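Local atomic coordinates of hypothetical protein PH0250 (Pyrococcus horikoshii, PDB entry 2EKD), a protein that is of unknown function but is a KaiC-like protein, probably related to P-loop NTPases, and forms a six-chain assembly. Residues T176-I181 with I187-I192; T17-Y22 with D169-V174; E6-L11 with L32-N37; K138-Y143 with A151-N156. One frame throughout, in Å; residues are numbered along the deposited sequence.

Contact 1 (T176-I181 with I187-I192); sequences TSILEI and IIKKSI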
# COMPACT_ATOMS: atom_id res chain seq x y z
N THR F 176 28.38 11.97 1.19
CA THR F 176 29.58 11.26 1.65
C THR F 176 29.45 10.68 3.06
O THR F 176 30.14 9.72 3.40
CB THR F 176 30.82 12.18 1.60
OG1 THR F 176 30.55 13.41 2.29
CG2 THR F 176 31.21 12.49 0.16
N SER F 177 28.59 11.26 3.88
CA SER F 177 28.38 10.77 5.23
C SER F 177 26.91 10.92 5.62
O SER F 177 26.23 11.86 5.17
CB SER F 177 29.24 11.52 6.26
OG SER F 177 30.56 10.99 6.34
N ILE F 178 26.43 10.00 6.45
CA ILE F 178 25.05 10.06 6.91
C ILE F 178 25.00 9.92 8.42
O ILE F 178 25.58 8.99 8.98
CB ILE F 178 24.19 8.94 6.29
CG1 ILE F 178 24.16 9.09 4.76
CG2 ILE F 178 22.78 9.00 6.88
CD1 ILE F 178 23.45 7.94 4.04
N LEU F 179 24.31 10.86 9.06
CA LEU F 179 24.14 10.83 10.50
C LEU F 179 22.65 10.69 10.78
O LEU F 179 21.82 11.29 10.09
CB LEU F 179 24.63 12.13 11.14
CG LEU F 179 26.13 12.46 11.04
CD1 LEU F 179 26.42 13.74 11.81
CD2 LEU F 179 26.95 11.30 11.59
N GLU F 180 22.31 9.89 11.77
CA GLU F 180 20.91 9.73 12.12
C GLU F 180 20.74 10.02 13.60
O GLU F 180 21.35 9.36 14.45
CB GLU F 180 20.40 8.32 11.80
CG GLU F 180 18.91 8.32 11.50
CD GLU F 180 18.31 6.93 11.32
OE1 GLU F 180 18.95 6.08 10.64
OE2 GLU F 180 17.20 6.69 11.84
N ILE F 181 19.93 11.03 13.91
CA ILE F 181 19.68 11.39 15.29
C ILE F 181 18.66 10.47 15.95
O ILE F 181 17.57 10.27 15.42
CB ILE F 181 19.15 12.83 15.41
CG1 ILE F 181 20.16 13.82 14.82
CG2 ILE F 181 18.89 13.16 16.88
CD1 ILE F 181 19.73 15.27 14.90
N ILE F 187 23.73 8.24 15.25
CA ILE F 187 24.29 7.07 14.58
C ILE F 187 24.96 7.50 13.29
O ILE F 187 24.41 8.28 12.51
CB ILE F 187 23.22 6.03 14.22
CG1 ILE F 187 22.50 5.55 15.47
CG2 ILE F 187 23.87 4.86 13.49
CD1 ILE F 187 21.39 4.54 15.18
N ILE F 188 26.17 6.99 13.07
CA ILE F 188 26.91 7.28 11.85
C ILE F 188 26.62 6.12 10.90
O ILE F 188 27.34 5.12 10.90
CB ILE F 188 28.41 7.37 12.13
CG1 ILE F 188 28.66 8.50 13.14
CG2 ILE F 188 29.17 7.61 10.83
CD1 ILE F 188 30.09 8.64 13.60
N LYS F 189 25.56 6.25 10.12
CA LYS F 189 25.16 5.22 9.16
C LYS F 189 26.15 5.05 8.02
O LYS F 189 26.26 3.96 7.45
CB LYS F 189 23.78 5.55 8.57
CG LYS F 189 22.61 5.34 9.51
CD LYS F 189 21.32 5.93 8.93
CE LYS F 189 20.96 5.31 7.59
NZ LYS F 189 19.68 5.84 7.03
N LYS F 190 26.83 6.12 7.65
CA LYS F 190 27.79 6.06 6.55
C LYS F 190 28.90 7.07 6.78
O LYS F 190 28.68 8.12 7.39
CB LYS F 190 27.11 6.34 5.20
CG LYS F 190 28.03 6.08 4.00
CD LYS F 190 27.33 6.10 2.64
CE LYS F 190 27.01 7.51 2.17
NZ LYS F 190 26.65 7.53 0.71
N SER F 191 30.10 6.74 6.31
CA SER F 191 31.22 7.65 6.49
C SER F 191 32.38 7.32 5.55
O SER F 191 32.53 6.21 5.06
CB SER F 191 31.69 7.55 7.94
OG SER F 191 32.83 8.39 8.13
N ILE F 192 33.19 8.36 5.26
CA ILE F 192 34.40 8.13 4.48
C ILE F 192 35.46 7.40 5.32
O ILE F 192 36.31 6.67 4.83
CB ILE F 192 34.95 9.49 4.07
CG1 ILE F 192 34.11 10.10 2.95
CG2 ILE F 192 36.39 9.33 3.53
CD1 ILE F 192 34.55 11.53 2.61

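Contact 2 (T17-Y22 with D169-V174); sequences TVLVEY and DLLEEV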
# COMPACT_ATOMS: atom_id res chain seq x y z
N THR F 17 29.58 16.14 2.01
CA THR F 17 28.18 16.51 2.10
C THR F 17 27.65 15.50 3.11
O THR F 17 27.66 14.29 2.86
CB THR F 17 27.45 16.38 0.76
OG1 THR F 17 27.95 17.36 -0.15
CG2 THR F 17 25.95 16.60 0.96
N VAL F 18 27.22 16.00 4.25
CA VAL F 18 26.71 15.16 5.32
C VAL F 18 25.20 15.27 5.46
O VAL F 18 24.66 16.36 5.66
CB VAL F 18 27.37 15.55 6.67
CG1 VAL F 18 27.03 14.52 7.72
CG2 VAL F 18 28.87 15.69 6.50
N LEU F 19 24.53 14.14 5.36
CA LEU F 19 23.09 14.12 5.50
C LEU F 19 22.80 13.90 6.98
O LEU F 19 23.30 12.95 7.59
CB LEU F 19 22.50 12.99 4.66
CG LEU F 19 20.99 12.98 4.42
CD1 LEU F 19 20.55 14.29 3.78
CD2 LEU F 19 20.65 11.80 3.52
N VAL F 20 22.03 14.81 7.57
CA VAL F 20 21.65 14.71 8.98
C VAL F 20 20.15 14.38 9.03
O VAL F 20 19.30 15.26 8.84
CB VAL F 20 21.90 16.04 9.72
CG1 VAL F 20 21.49 15.91 11.19
CG2 VAL F 20 23.37 16.43 9.61
N GLU F 21 19.85 13.11 9.26
CA GLU F 21 18.47 12.65 9.32
C GLU F 21 17.88 12.77 10.71
O GLU F 21 18.49 12.37 11.70
CB GLU F 21 18.39 11.20 8.82
CG GLU F 21 19.00 11.03 7.44
CD GLU F 21 18.95 9.61 6.91
OE1 GLU F 21 18.89 8.65 7.70
OE2 GLU F 21 18.99 9.46 5.67
N TYR F 22 16.68 13.33 10.79
CA TYR F 22 16.02 13.49 12.07
C TYR F 22 14.51 13.29 11.91
O TYR F 22 14.03 13.04 10.80
CB TYR F 22 16.33 14.88 12.64
CG TYR F 22 15.72 16.04 11.88
CD1 TYR F 22 14.44 16.51 12.19
CD2 TYR F 22 16.42 16.68 10.85
CE1 TYR F 22 13.88 17.59 11.50
CE2 TYR F 22 15.87 17.76 10.16
CZ TYR F 22 14.59 18.20 10.49
OH TYR F 22 14.03 19.26 9.80
N ASP F 169 16.61 7.06 -0.84
CA ASP F 169 17.73 6.19 -1.17
C ASP F 169 18.72 6.87 -2.12
O ASP F 169 19.93 6.68 -2.01
CB ASP F 169 17.23 4.89 -1.80
CG ASP F 169 16.70 3.91 -0.77
OD1 ASP F 169 17.52 3.36 -0.00
OD2 ASP F 169 15.46 3.70 -0.73
N LEU F 170 18.20 7.66 -3.06
CA LEU F 170 19.06 8.36 -4.00
C LEU F 170 19.87 9.41 -3.24
O LEU F 170 21.06 9.59 -3.51
CB LEU F 170 18.22 9.06 -5.07
CG LEU F 170 18.00 8.42 -6.44
CD1 LEU F 170 17.61 9.53 -7.40
CD2 LEU F 170 19.26 7.72 -6.94
N LEU F 171 19.22 10.10 -2.31
CA LEU F 171 19.85 11.14 -1.51
C LEU F 171 20.98 10.57 -0.65
O LEU F 171 22.06 11.15 -0.56
CB LEU F 171 18.82 11.80 -0.59
CG LEU F 171 18.69 13.32 -0.57
CD1 LEU F 171 17.80 13.71 0.60
CD2 LEU F 171 20.05 14.00 -0.46
N GLU F 172 20.70 9.45 0.02
CA GLU F 172 21.69 8.82 0.88
C GLU F 172 22.88 8.33 0.04
O GLU F 172 24.00 8.25 0.54
CB GLU F 172 21.08 7.64 1.65
CG GLU F 172 19.89 8.04 2.54
CD GLU F 172 19.49 6.96 3.53
OE1 GLU F 172 19.47 5.77 3.16
OE2 GLU F 172 19.19 7.30 4.69
N GLU F 173 22.62 8.04 -1.23
CA GLU F 173 23.66 7.57 -2.13
C GLU F 173 24.68 8.66 -2.51
O GLU F 173 25.88 8.42 -2.49
CB GLU F 173 23.04 7.00 -3.41
CG GLU F 173 24.05 6.35 -4.35
CD GLU F 173 23.45 5.88 -5.67
OE1 GLU F 173 22.31 5.34 -5.68
OE2 GLU F 173 24.12 6.04 -6.71
N VAL F 174 24.19 9.84 -2.86
CA VAL F 174 25.06 10.93 -3.30
C VAL F 174 25.87 11.63 -2.23
O VAL F 174 26.88 12.27 -2.55
CB VAL F 174 24.27 11.99 -4.09
CG1 VAL F 174 23.57 11.33 -5.28
CG2 VAL F 174 23.27 12.68 -3.19

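Contact 3 (E6-L11 with L32-N37); sequences EKFFKL and LYYIVN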
# COMPACT_ATOMS: atom_id res chain seq x y z
N GLU F 6 34.71 21.72 17.58
CA GLU F 6 36.01 21.48 16.97
C GLU F 6 36.28 19.99 16.74
O GLU F 6 36.64 19.59 15.63
CB GLU F 6 37.11 22.08 17.84
CG GLU F 6 38.50 22.01 17.23
CD GLU F 6 39.56 22.68 18.09
OE1 GLU F 6 39.73 22.27 19.26
OE2 GLU F 6 40.22 23.63 17.60
N LYS F 7 36.09 19.18 17.77
CA LYS F 7 36.32 17.74 17.65
C LYS F 7 35.27 17.08 16.74
O LYS F 7 35.59 16.23 15.92
CB LYS F 7 36.28 17.07 19.03
CG LYS F 7 37.41 17.48 19.98
CD LYS F 7 37.33 18.96 20.35
CE LYS F 7 38.39 19.35 21.38
NZ LYS F 7 38.19 18.67 22.69
N PHE F 8 34.01 17.49 16.91
CA PHE F 8 32.92 16.96 16.11
C PHE F 8 33.18 17.14 14.61
O PHE F 8 33.05 16.19 13.83
CB PHE F 8 31.61 17.66 16.50
CG PHE F 8 30.42 17.25 15.67
CD1 PHE F 8 29.85 15.99 15.81
CD2 PHE F 8 29.88 18.12 14.73
CE1 PHE F 8 28.75 15.60 15.04
CE2 PHE F 8 28.78 17.75 13.95
CZ PHE F 8 28.22 16.49 14.11
N PHE F 9 33.54 18.36 14.21
CA PHE F 9 33.79 18.63 12.79
C PHE F 9 34.96 17.81 12.24
O PHE F 9 35.05 17.59 11.04
CB PHE F 9 34.07 20.12 12.56
CG PHE F 9 32.96 21.02 13.02
CD1 PHE F 9 31.63 20.71 12.75
CD2 PHE F 9 33.24 22.18 13.73
CE1 PHE F 9 30.60 21.55 13.17
CE2 PHE F 9 32.21 23.02 14.17
CZ PHE F 9 30.89 22.70 13.89
N LYS F 10 35.84 17.36 13.13
CA LYS F 10 37.00 16.56 12.75
C LYS F 10 36.60 15.16 12.25
O LYS F 10 37.40 14.41 11.70
CB LYS F 10 37.94 16.46 13.96
CG LYS F 10 38.58 17.80 14.31
CD LYS F 10 39.50 18.32 13.19
CE LYS F 10 40.42 19.45 13.68
NZ LYS F 10 39.61 20.60 14.08
N LEU F 11 35.33 14.78 12.51
CA LEU F 11 34.83 13.51 11.96
C LEU F 11 34.65 13.60 10.45
O LEU F 11 34.53 12.62 9.73
CB LEU F 11 33.47 13.21 12.59
CG LEU F 11 33.53 13.01 14.10
CD1 LEU F 11 32.14 12.77 14.70
CD2 LEU F 11 34.40 11.82 14.51
N LEU F 32 21.76 21.76 15.71
CA LEU F 32 22.06 22.92 14.88
C LEU F 32 22.70 23.99 15.76
O LEU F 32 23.70 24.59 15.38
CB LEU F 32 20.79 23.50 14.26
CG LEU F 32 21.11 24.84 13.57
CD1 LEU F 32 21.94 24.56 12.31
CD2 LEU F 32 19.84 25.59 13.24
N TYR F 33 22.10 24.24 16.92
CA TYR F 33 22.63 25.24 17.83
C TYR F 33 24.07 24.88 18.18
O TYR F 33 24.94 25.74 18.21
CB TYR F 33 21.80 25.30 19.12
CG TYR F 33 22.22 26.43 20.03
CD1 TYR F 33 21.85 27.74 19.76
CD2 TYR F 33 23.04 26.19 21.14
CE1 TYR F 33 22.27 28.79 20.56
CE2 TYR F 33 23.47 27.24 21.95
CZ TYR F 33 23.08 28.54 21.66
OH TYR F 33 23.49 29.59 22.45
N TYR F 34 24.29 23.60 18.45
CA TYR F 34 25.61 23.10 18.81
C TYR F 34 26.63 23.39 17.71
O TYR F 34 27.76 23.81 17.98
CB TYR F 34 25.52 21.59 19.07
CG TYR F 34 26.84 20.89 19.23
CD1 TYR F 34 27.44 20.75 20.49
CD2 TYR F 34 27.49 20.33 18.12
CE1 TYR F 34 28.65 20.07 20.65
CE2 TYR F 34 28.70 19.64 18.27
CZ TYR F 34 29.27 19.51 19.53
OH TYR F 34 30.44 18.81 19.68
N ILE F 35 26.22 23.19 16.46
CA ILE F 35 27.10 23.44 15.33
C ILE F 35 27.40 24.94 15.12
O ILE F 35 28.53 25.31 14.79
CB ILE F 35 26.51 22.85 14.03
CG1 ILE F 35 26.60 21.32 14.07
CG2 ILE F 35 27.24 23.40 12.80
CD1 ILE F 35 26.01 20.62 12.84
N VAL F 36 26.41 25.80 15.32
CA VAL F 36 26.60 27.24 15.12
C VAL F 36 27.34 27.90 16.30
O VAL F 36 28.34 28.60 16.13
CB VAL F 36 25.24 27.93 14.94
CG1 VAL F 36 25.43 29.45 14.90
CG2 VAL F 36 24.60 27.49 13.64
N ASN F 37 26.76 27.73 17.53
CA ASN F 37 27.39 28.31 18.72
C ASN F 37 28.87 27.93 18.77
O ASN F 37 29.77 28.77 18.82
CB ASN F 37 26.66 27.74 19.94
CG ASN F 37 26.96 28.55 21.19
OD1 ASN F 37 26.87 28.06 22.32
ND2 ASN F 37 27.26 29.85 20.99

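Contact 4 (K138-Y143 with A151-N156); sequences KMVSNY and AFYFVN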
# COMPACT_ATOMS: atom_id res chain seq x y z
N LYS F 138 20.00 16.14 -7.62
CA LYS F 138 21.13 16.56 -8.46
C LYS F 138 21.75 17.81 -7.86
O LYS F 138 22.96 18.00 -7.87
CB LYS F 138 20.69 16.87 -9.90
CG LYS F 138 20.04 15.71 -10.64
CD LYS F 138 20.08 15.91 -12.15
CE LYS F 138 19.40 17.20 -12.58
NZ LYS F 138 19.65 17.49 -14.03
N MSE F 139 20.89 18.67 -7.33
CA MSE F 139 21.32 19.91 -6.70
C MSE F 139 22.26 19.57 -5.54
O MSE F 139 23.23 20.29 -5.29
CB MSE F 139 20.09 20.69 -6.22
CG MSE F 139 20.38 21.84 -5.26
SE MSE F 139 18.97 22.98 -5.08
CE MSE F 139 17.58 21.87 -5.00
N VAL F 140 21.98 18.48 -4.84
CA VAL F 140 22.84 18.09 -3.73
C VAL F 140 24.13 17.44 -4.22
O VAL F 140 25.21 17.74 -3.72
CB VAL F 140 22.12 17.10 -2.77
CG1 VAL F 140 23.09 16.64 -1.68
CG2 VAL F 140 20.90 17.77 -2.14
N SER F 141 24.04 16.56 -5.21
CA SER F 141 25.25 15.90 -5.70
C SER F 141 26.20 16.81 -6.47
O SER F 141 27.38 16.53 -6.56
CB SER F 141 24.89 14.68 -6.55
OG SER F 141 24.15 15.06 -7.69
N ASN F 142 25.69 17.91 -7.03
CA ASN F 142 26.55 18.82 -7.80
C ASN F 142 27.59 19.55 -6.95
O ASN F 142 28.60 20.01 -7.47
CB ASN F 142 25.72 19.86 -8.56
CG ASN F 142 25.01 19.27 -9.78
OD1 ASN F 142 25.53 18.37 -10.44
ND2 ASN F 142 23.83 19.79 -10.08
N TYR F 143 27.35 19.66 -5.64
CA TYR F 143 28.28 20.36 -4.78
C TYR F 143 29.12 19.45 -3.91
O TYR F 143 29.94 19.92 -3.12
CB TYR F 143 27.53 21.37 -3.91
CG TYR F 143 26.85 22.43 -4.75
CD1 TYR F 143 27.60 23.38 -5.45
CD2 TYR F 143 25.47 22.43 -4.90
CE1 TYR F 143 26.98 24.30 -6.30
CE2 TYR F 143 24.84 23.34 -5.74
CZ TYR F 143 25.60 24.27 -6.43
OH TYR F 143 24.97 25.16 -7.26
N ALA F 151 29.12 20.65 4.11
CA ALA F 151 27.68 20.88 4.20
C ALA F 151 26.96 19.84 5.06
O ALA F 151 27.27 18.64 5.01
CB ALA F 151 27.07 20.89 2.80
N PHE F 152 26.02 20.31 5.87
CA PHE F 152 25.23 19.44 6.73
C PHE F 152 23.77 19.64 6.35
O PHE F 152 23.17 20.65 6.72
CB PHE F 152 25.43 19.82 8.21
CG PHE F 152 26.78 19.47 8.76
CD1 PHE F 152 27.05 18.19 9.23
CD2 PHE F 152 27.79 20.43 8.82
CE1 PHE F 152 28.31 17.86 9.75
CE2 PHE F 152 29.05 20.11 9.33
CZ PHE F 152 29.31 18.82 9.79
N TYR F 153 23.20 18.70 5.60
CA TYR F 153 21.80 18.81 5.21
C TYR F 153 20.89 18.18 6.26
O TYR F 153 20.84 16.95 6.39
CB TYR F 153 21.55 18.11 3.87
CG TYR F 153 22.06 18.83 2.65
CD1 TYR F 153 23.43 18.87 2.34
CD2 TYR F 153 21.17 19.45 1.77
CE1 TYR F 153 23.88 19.50 1.19
CE2 TYR F 153 21.62 20.09 0.62
CZ TYR F 153 22.97 20.11 0.33
OH TYR F 153 23.39 20.74 -0.82
N PHE F 154 20.19 19.02 7.01
CA PHE F 154 19.26 18.56 8.04
C PHE F 154 17.96 18.21 7.34
O PHE F 154 17.27 19.09 6.83
CB PHE F 154 18.98 19.66 9.06
CG PHE F 154 20.06 19.84 10.09
CD1 PHE F 154 21.32 20.30 9.73
CD2 PHE F 154 19.80 19.58 11.43
CE1 PHE F 154 22.31 20.51 10.70
CE2 PHE F 154 20.77 19.79 12.41
CZ PHE F 154 22.03 20.25 12.03
N VAL F 155 17.61 16.93 7.31
CA VAL F 155 16.37 16.52 6.66
C VAL F 155 15.49 15.67 7.57
O VAL F 155 15.99 14.83 8.31
CB VAL F 155 16.64 15.70 5.37
CG1 VAL F 155 17.57 16.48 4.43
CG2 VAL F 155 17.24 14.35 5.73
N ASN F 156 14.19 15.93 7.52
CA ASN F 156 13.24 15.16 8.28
C ASN F 156 13.05 13.90 7.43
O ASN F 156 12.34 13.92 6.43
CB ASN F 156 11.92 15.91 8.43
CG ASN F 156 10.93 15.18 9.31
OD1 ASN F 156 10.74 13.98 9.16
ND2 ASN F 156 10.29 15.91 10.22

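Contact 1 (T176-I181 with I187-I192)
Ile-178 and Glu-180 carry the backbone bonding between two antiparallel strands of a beta hairpin, whose short axes approach to 4.7 Å. Ile-178 N donates to Lys-190 O over 3.1 Å, from well above the carbonyl plane. At the turn end, Glu-180 and Ile-187 form a regular hydrogen-bonded pair: Glu-180 N reaches Ile-187 O at 2.7 Å in the carbonyl plane, and Ile-187 N returns the bond to Glu-180 O. Between these pairs lies a classic beta bulge. Lys-189 and Lys-190 both face Ile-178, and their two N-H groups converge on Ile-178 O in weak bonds of 3.0 Å from Lys-189 N and 3.4 Å from Lys-190 N.

Apolar contacts line both faces of the hairpin. Leu-179 and Ile-188, a non-hydrogen-bonded pair, stand side by side on one face, Leu-179 CD2 3.6 Å from Ile-188 CG1. On the other face Ile-178 is wedged among lysine methylenes: its CG2 lies 4.0 Å from Lys-189 CB, while CD1 meets Lys-190 CE.

Charge adds a looser link. The bend in Lys-189 at chi3 (58°) turns CE, and with it NZ, alongside the Glu-180 carboxylate, with NZ in a long salt bridge of 3.7 Å to Glu-180 OE1. That ammonium has further salt bridges to Glu-172 and Glu-21, so several acids share it.

Strand 17-22 runs along the other edge of 177-182 and takes its backbone bonds, while Lys-190 NZ turns to the carbonyls of Glu-172 and Val-175, at the end of helix 165-174, and to Gly-24 O of a neighbouring subunit.

Contact 2 (T17-Y22 with D169-V174)
Leu-19 and Glu-172 meet with their side chains at about a right angle, Leu-19 CD2 resting 4.0 Å from the CG methylene of Glu-172. A chi1 of -167° sends Leu-19 CG away from its backbone N and toward the helix, where CD2 finds Glu-172 and CD1 finds Leu-171. This second methyl, CD1, comes to 4.2 Å from Leu-171 CD1, so one leucine of the strand covers two successive residues of the helix. The aliphatic half of Glu-172 is thus part of the greasy layer, while its acid end continues past Leu-19 to Glu-21.

This is the helix-on-sheet packing of a beta-alpha-beta crossover: helix 165-174 belongs to the connection from strand 149-156 to the parallel strand 177-182, and it passes over strand 17-22, which lies between them. The short axes come within 8.9 Å and run at 140° to each other, roughly antiparallel.

Glu-21 and Glu-172 are both extended beyond CG, and they too cross at about a right angle, yet their carboxylate planes are nearly coplanar, 15° apart. The modelled gap between the two OE2 atoms is too short to be relied on. Lys-189 NZ makes salt bridges to Glu-21 OE1 and Glu-172 OE2, and its positive charge would be expected to ease the meeting of two buried acids. Away from the sheet, Glu-173 OE2 bonds Tyr-22 OH of a neighbouring subunit.

Contact 3 (E6-L11 with L32-N37)
Chi1 values of 176° at Phe-8 and 171° at Tyr-34 send both rings away from their own backbone N atoms and into the space where the two helices face each other, where they make an edge-to-face (T-shaped) aromatic pair. Helices 5-9 and 29-37 lie on the same side of the central sheet of this alpha/beta fold. Tyr-34 offers its edge and Phe-8 its face, the planes turned by 84° and the centroids 5.7 Å apart. The leading atom is Tyr-34 CE2, 3.9 Å from Phe-8 CG. Beyond it the phenol oxygen passes Phe-8 CB to reach Met-3 O, a hydrogen bond that ties the ring to the chain's start.

Ile-35, one residue on, serves both phenylalanines through different branches. Its CD1 comes obliquely to Phe-8 CE2 at 4.1 Å, and its CG2 lies 3.9 Å from Phe-9 CE1. An alanine at Ile-35 would lack both branches and is likely to leave a gap between the two phenylalanine rings and helix 29-37, with Phe-9 less restrained in its rotation. On the sheet side, Phe-9 and Ile-35 share Ile-115 of strand 114-119. The rim of the Phe-9 ring also meets backbone: CZ points close to Ile-35 O, 3.6 Å away and near the ring plane.

Contact 4 (K138-Y143 with A151-N156)
The end of helix 130-141, in 138-143, packs on strand 151-156 with Val-140 and Tyr-153 as the closest residues, their CA atoms 9.0 Å apart, a spacing bridged by side chains and by no hydrogen bond. It is the packing of a beta-alpha-beta unit: helix 130-141 lies on the connection between the adjacent parallel strands 114-119 and 149-156.

Val-140 and Tyr-153 come from opposite directions, the valine from the helix and the ring from the sheet. Chi1 of 176° at Val-140 puts CG1 on the far side from its backbone N, over one face of the phenol. The result is a CH-pi contact, with CG1 4.3 Å from the ring centroid and 22° off the normal, shifted toward the rim. The other methyl, CG2, lies on the same side of the ring plane, nearer the CE2-CZ rim and 3.7 Å from Tyr-153 CE2. Replacing Tyr-153 by an alanine would probably open a gap between helix and sheet and leave both Val-140 methyls without the surface they rest on.

Leu-121 of helix 121-127 packs on both residues, and Thr-17 of strand 17-22 flanks the ring. At the strand's end, Asn-156 is the N-cap of the next helix, its OD1 making a weak bond to Val-159 N, while ND2 bonds Glu-173 OE1 of a neighbouring subunit. The phenol oxygen itself ends close to the helix backbone, Tyr-153 OH lying 4.0 Å from Val-140 CA.

Overall arrangement
The sheet ties three contacts together: strands 149-156, 17-22 and 177-182 are neighbours in it, so contacts 4, 2 and 1 follow one another across it. Contacts 2 and 4 have centres about 7 Å apart and are joined by Val-20 N to Tyr-153 O at 2.7 Å; contacts 1 and 2, about 8 Å apart, share Leu-179 N to Leu-19 O at 2.8 Å. Contact 3 covers the opposite face of the sheet from the helices of contacts 2 and 4. Its centre is about 18 Å from each, yet Phe-8 CE2 meets Phe-152 CE1 at 4.2 Å and Phe-8 CZ meets Leu-179 CD1 at 4.0 Å. Contacts 1, 2 and 4 also border neighbouring subunits.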